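Local atomic coordinates of endo-1,3-beta-glucanase, family GH16 (Zobellia galactanivorans, PDB entry 5FUI), a protein that probably binds the beta-1,3-glucan laminarin through this C-terminal family 6 carbohydrate-binding module of a marine bacterial laminarinase. Residues 24-27 with 33-36; 75-78 with 83-86. All blocks are in the same frame, centred on the assembly; numbering follows the deposited sequence. Where two conformers were deposited one is given.

Contact 1: residues 24-27 with 33-36; sequences VQKE and GENV. With MG (magnesium ion), chain E.
E27 and N35 face each other as the antiparallel hydrogen-bonded pair of a beta hairpin and show how one residue pair can be tied through backbone and side chains at once. In the backbone, E27 N donates to N35 O at 3.0 Å and N35 N donates to E27 O at 2.9 Å. The CA of K26 lies against N35 O and that of E34 against E27 O, so each of these carbonyl oxygens also takes a CA-H...O contact.

A third bond joins the side chains: N35 ND2 reaches E27 OE2 at 2.9 Å on the anti side of the carboxylate, with the oxygen nearly in the amide plane. The two flat groups are turned 54° against each other. Both residues place CG between backbone N and carbonyl carbon (chi1 62° in E27, 64° in N35), which brings the groups together over the same face of the hairpin; E27 then runs extended, its CG 3.4 Å from N35 ND2. A weak bond from ND2 to V36 O further restrains the amide, and OE2 is also hydrogen-bonded to O2 of a glycerol, probably from the crystallisation liquor.

Apolar contact is made by V24, whose CB meets V36 CG1 at 3.6 Å. On the flank, K26 CB lies 3.5 Å from E34 OE2; in the conformer given, CD also passes this carboxylate and NZ is 5.8 Å from E34 OE1, not in contact.

Metal binding uses the backbone: E34 O coordinates the magnesium ion at 2.3 Å, alongside E14, E16, N126 and a water. Strand 124-131 adjoins the hairpin, with N124 touching both E27 and N35, and I125 pairing with the backbone of V36 and packing on its side chain.

Contact 2: residues 75-78 with 83-86; sequences SDLE and VLGE. With APY (2-aminomethyl-pyridine), chain C.
The amine nitrogen N of the bound 2-aminomethyl-pyridine is gripped by both carboxylate oxygens of D76, at 2.7 Å from OD2 and, more weakly, 3.2 Å from OD1. OD1 is also held by the backbone N of G80, in the turn of the hairpin, a second bond that would steady the carboxylate for its ligand. With chi1 at 75°, the carboxylate leads away from strand 82-88 toward the ligand, while D76 CB remains 4.3 Å from V83 CA.

Between the strands, S75 N donates to G85 O and L84 N to S75 O, both at 2.9 Å; the second donor is tilted 32° from the carbonyl plane. L84 and G85 thus both face S75, a classic beta bulge in the hairpin formed by 72-77 and 82-88, at the edge of a five-stranded antiparallel sheet in the beta-sandwich of a family 6 module. G85 takes phi 138°, where a side chain would jam against the preceding carbonyl oxygen.

On the face away from the ligand, the hydroxyl of S75 lies over L84, its OG 3.4 Å from L84 CB, and is hydrogen-bonded to Q103 OE1. L77 and L84 cross at about a right angle, CD2 of L77 meeting CD1 of L84 at 3.9 Å. F114 of strand 110-118 and V107 of strand 97-107 touch both leucines.

In the fold
Contact 1 and contact 2 are both beta hairpins, following one another along the chain and set on opposite sides of its centre. Their centres are 22 Å apart and their nearest atoms about 13 Å, without touching. Each carries part of a different site: 33-36 gives a backbone oxygen to the magnesium site, and 75-78 gives a carboxylate to a ligand pocket completed by W44, G115 and Y117. A further 2-aminomethyl-pyridine, in the pocket of Y38, I39, N40 and G122, comes about 7 Å from the side chain of Q25 in contact 1. Although the occupant is not a sugar, two separate pockets would be consistent with the multivalent laminarin binding described for this module.

Contact 1: residues 24-27 with 33-36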
loop_
_atom_site.group_PDB
_atom_site.type_symbol
_atom_site.label_atom_id
_atom_site.label_comp_id
_atom_site.label_asym_id
_atom_site.label_seq_id
_atom_site.Cartn_x
_atom_site.Cartn_y
_atom_site.Cartn_z
ATOM N N VAL A 24 4.287 11.239 6.031
ATOM C CA VAL A 24 3.315 10.357 6.676
ATOM C C VAL A 24 3.668 10.189 8.135
ATOM O O VAL A 24 4.789 10.578 8.557
ATOM C CB VAL A 24 3.286 8.957 6.003
ATOM C CG1 VAL A 24 2.895 9.049 4.508
ATOM C CG2 VAL A 24 4.583 8.173 6.225
ATOM N N GLN A 25 2.745 9.620 8.931
ATOM C CA GLN A 25 3.128 9.355 10.306
ATOM C C GLN A 25 2.565 8.003 10.709
ATOM O O GLN A 25 1.544 7.557 10.245
ATOM C CB GLN A 25 2.518 10.387 11.256
ATOM C CG GLN A 25 3.170 11.764 11.061
ATOM C CD GLN A 25 2.581 12.822 11.913
ATOM O OE1 GLN A 25 2.276 12.599 13.073
ATOM N NE2 GLN A 25 2.361 13.970 11.320
ATOM N N LYS A 26 3.237 7.354 11.633
ATOM C CA LYS A 26 2.759 6.081 12.225
ATOM C C LYS A 26 1.826 6.339 13.424
ATOM O O LYS A 26 1.980 7.357 14.154
ATOM C CB LYS A 26 3.943 5.249 12.751
ATOM C CG LYS A 26 4.981 4.805 11.720
ATOM C CD LYS A 26 6.049 3.973 12.415
ATOM C CE LYS A 26 7.147 3.530 11.485
ATOM N NZ LYS A 26 7.243 4.451 10.347
ATOM N N GLU A 27 0.888 5.414 13.647
ATOM C CA GLU A 27 -0.034 5.563 14.777
ATOM C C GLU A 27 -0.503 4.160 15.166
ATOM O O GLU A 27 -0.440 3.237 14.367
ATOM C CB GLU A 27 -1.226 6.470 14.458
ATOM C CG GLU A 27 -2.082 5.902 13.325
ATOM C CD GLU A 27 -3.305 6.720 13.050
ATOM O OE1 GLU A 27 -3.821 7.397 13.976
ATOM O OE2 GLU A 27 -3.838 6.674 11.910
ATOM N N GLY A 33 -0.547 -3.636 16.213
ATOM C CA GLY A 33 0.596 -2.980 15.591
ATOM C C GLY A 33 0.297 -1.497 15.297
ATOM O O GLY A 33 -0.388 -0.788 16.036
ATOM N N GLU A 34 0.808 -1.072 14.156
ATOM C CA GLU A 34 0.718 0.334 13.718
ATOM C C GLU A 34 0.052 0.363 12.351
ATOM O O GLU A 34 0.054 -0.646 11.604
ATOM C CB GLU A 34 2.128 1.101 13.707
ATOM C CG GLU A 34 2.682 1.280 15.090
ATOM C CD GLU A 34 4.137 1.759 14.964
ATOM O OE1 GLU A 34 4.997 0.969 14.463
ATOM O OE2 GLU A 34 4.385 2.921 15.291
ATOM N N ASN A 35 -0.440 1.531 12.000
ATOM C CA ASN A 35 -0.766 1.853 10.618
ATOM C C ASN A 35 -0.134 3.139 10.259
ATOM O O ASN A 35 0.304 3.887 11.089
ATOM C CB ASN A 35 -2.308 1.903 10.388
ATOM C CG ASN A 35 -3.024 2.993 11.145
ATOM O OD1 ASN A 35 -3.518 2.777 12.238
ATOM N ND2 ASN A 35 -3.126 4.161 10.571
ATOM N N VAL A 36 -0.017 3.358 8.965
ATOM C CA VAL A 36 0.407 4.697 8.402
ATOM C C VAL A 36 -0.843 5.550 8.335
ATOM O O VAL A 36 -1.913 5.132 7.756
ATOM C CB VAL A 36 1.072 4.513 7.018
ATOM C CG1 VAL A 36 1.650 5.818 6.561
ATOM C CG2 VAL A 36 2.211 3.537 7.199
HETATM MG MG MG E . 0.393 -2.386 10.201
HETATM O O HOH W 1 0.855 -3.711 12.072
#

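Contact 2: residues 75-78 with 83-86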
loop_
_atom_site.group_PDB
_atom_site.type_symbol
_atom_site.label_atom_id
_atom_site.label_comp_id
_atom_site.label_asym_id
_atom_site.label_seq_id
_atom_site.Cartn_x
_atom_site.Cartn_y
_atom_site.Cartn_z
ATOM N N SER A 75 0.722 2.146 -6.986
ATOM C CA SER A 75 1.805 1.209 -6.595
ATOM C C SER A 75 2.762 1.036 -7.802
ATOM O O SER A 75 2.347 1.085 -8.971
ATOM C CB SER A 75 1.294 -0.151 -6.143
ATOM O OG SER A 75 0.455 -0.665 -7.153
ATOM N N ASP A 76 4.064 0.880 -7.474
ATOM C CA ASP A 76 5.071 0.761 -8.531
ATOM C C ASP A 76 6.272 -0.012 -8.075
ATOM O O ASP A 76 6.461 -0.202 -6.856
ATOM C CB ASP A 76 5.507 2.169 -8.995
ATOM C CG ASP A 76 6.399 2.844 -8.021
ATOM O OD1 ASP A 76 7.596 2.576 -7.997
ATOM O OD2 ASP A 76 5.915 3.629 -7.148
ATOM N N LEU A 77 7.058 -0.491 -9.046
ATOM C CA LEU A 77 8.341 -1.121 -8.749
ATOM C C LEU A 77 9.486 -0.247 -9.302
ATOM O O LEU A 77 9.370 0.368 -10.408
ATOM C CB LEU A 77 8.391 -2.493 -9.463
ATOM C CG LEU A 77 7.269 -3.452 -9.094
ATOM C CD1 LEU A 77 7.415 -4.714 -9.946
ATOM C CD2 LEU A 77 7.133 -3.665 -7.571
ATOM N N GLU A 78 10.560 -0.185 -8.488
ATOM C CA GLU A 78 11.811 0.517 -8.912
ATOM C C GLU A 78 11.584 1.952 -9.267
ATOM O O GLU A 78 11.961 2.426 -10.384
ATOM C CB GLU A 78 12.455 -0.245 -10.115
ATOM C CG GLU A 78 12.858 -1.666 -9.705
ATOM C CD GLU A 78 13.986 -1.582 -8.628
ATOM O OE1 GLU A 78 15.038 -0.925 -8.830
ATOM O OE2 GLU A 78 13.877 -2.097 -7.510
ATOM N N VAL A 83 4.874 0.555 -13.482
ATOM C CA VAL A 83 3.715 0.984 -12.726
ATOM C C VAL A 83 2.742 -0.184 -12.619
ATOM O O VAL A 83 2.384 -0.831 -13.623
ATOM C CB VAL A 83 3.010 2.208 -13.401
ATOM C CG1 VAL A 83 1.686 2.590 -12.742
ATOM C CG2 VAL A 83 3.971 3.411 -13.331
ATOM N N LEU A 84 2.289 -0.476 -11.396
ATOM C CA LEU A 84 1.410 -1.623 -11.193
ATOM C C LEU A 84 -0.057 -1.195 -11.291
ATOM O O LEU A 84 -0.876 -1.950 -11.750
ATOM C CB LEU A 84 1.676 -2.281 -9.842
ATOM C CG LEU A 84 3.125 -2.807 -9.681
ATOM C CD1 LEU A 84 3.313 -3.209 -8.204
ATOM C CD2 LEU A 84 3.377 -3.962 -10.701
ATOM N N GLY A 85 -0.359 0.045 -10.943
ATOM C CA GLY A 85 -1.729 0.551 -11.067
ATOM C C GLY A 85 -2.099 1.383 -9.856
ATOM O O GLY A 85 -1.245 1.779 -9.064
ATOM N N GLU A 86 -3.376 1.773 -9.839
ATOM C CA GLU A 86 -3.861 2.688 -8.850
ATOM C C GLU A 86 -5.022 2.076 -8.078
ATOM O O GLU A 86 -5.799 1.245 -8.564
ATOM C CB GLU A 86 -4.305 3.979 -9.456
ATOM C CG GLU A 86 -3.201 4.682 -10.223
ATOM C CD GLU A 86 -3.575 5.963 -10.947
ATOM O OE1 GLU A 86 -4.637 6.517 -10.682
ATOM O OE2 GLU A 86 -2.700 6.353 -11.722
HETATM N N APY C . 7.841 4.984 -5.892
HETATM C CM APY C . 7.223 5.478 -4.677
HETATM C C2 APY C . 8.372 6.444 -4.444
HETATM C C3 APY C . 8.220 7.753 -4.834
HETATM C C4 APY C . 9.286 8.677 -4.716
HETATM C C5 APY C . 10.540 8.207 -4.286
HETATM C C6 APY C . 10.695 6.883 -3.907
HETATM N N1 APY C . 9.624 6.021 -4.043
#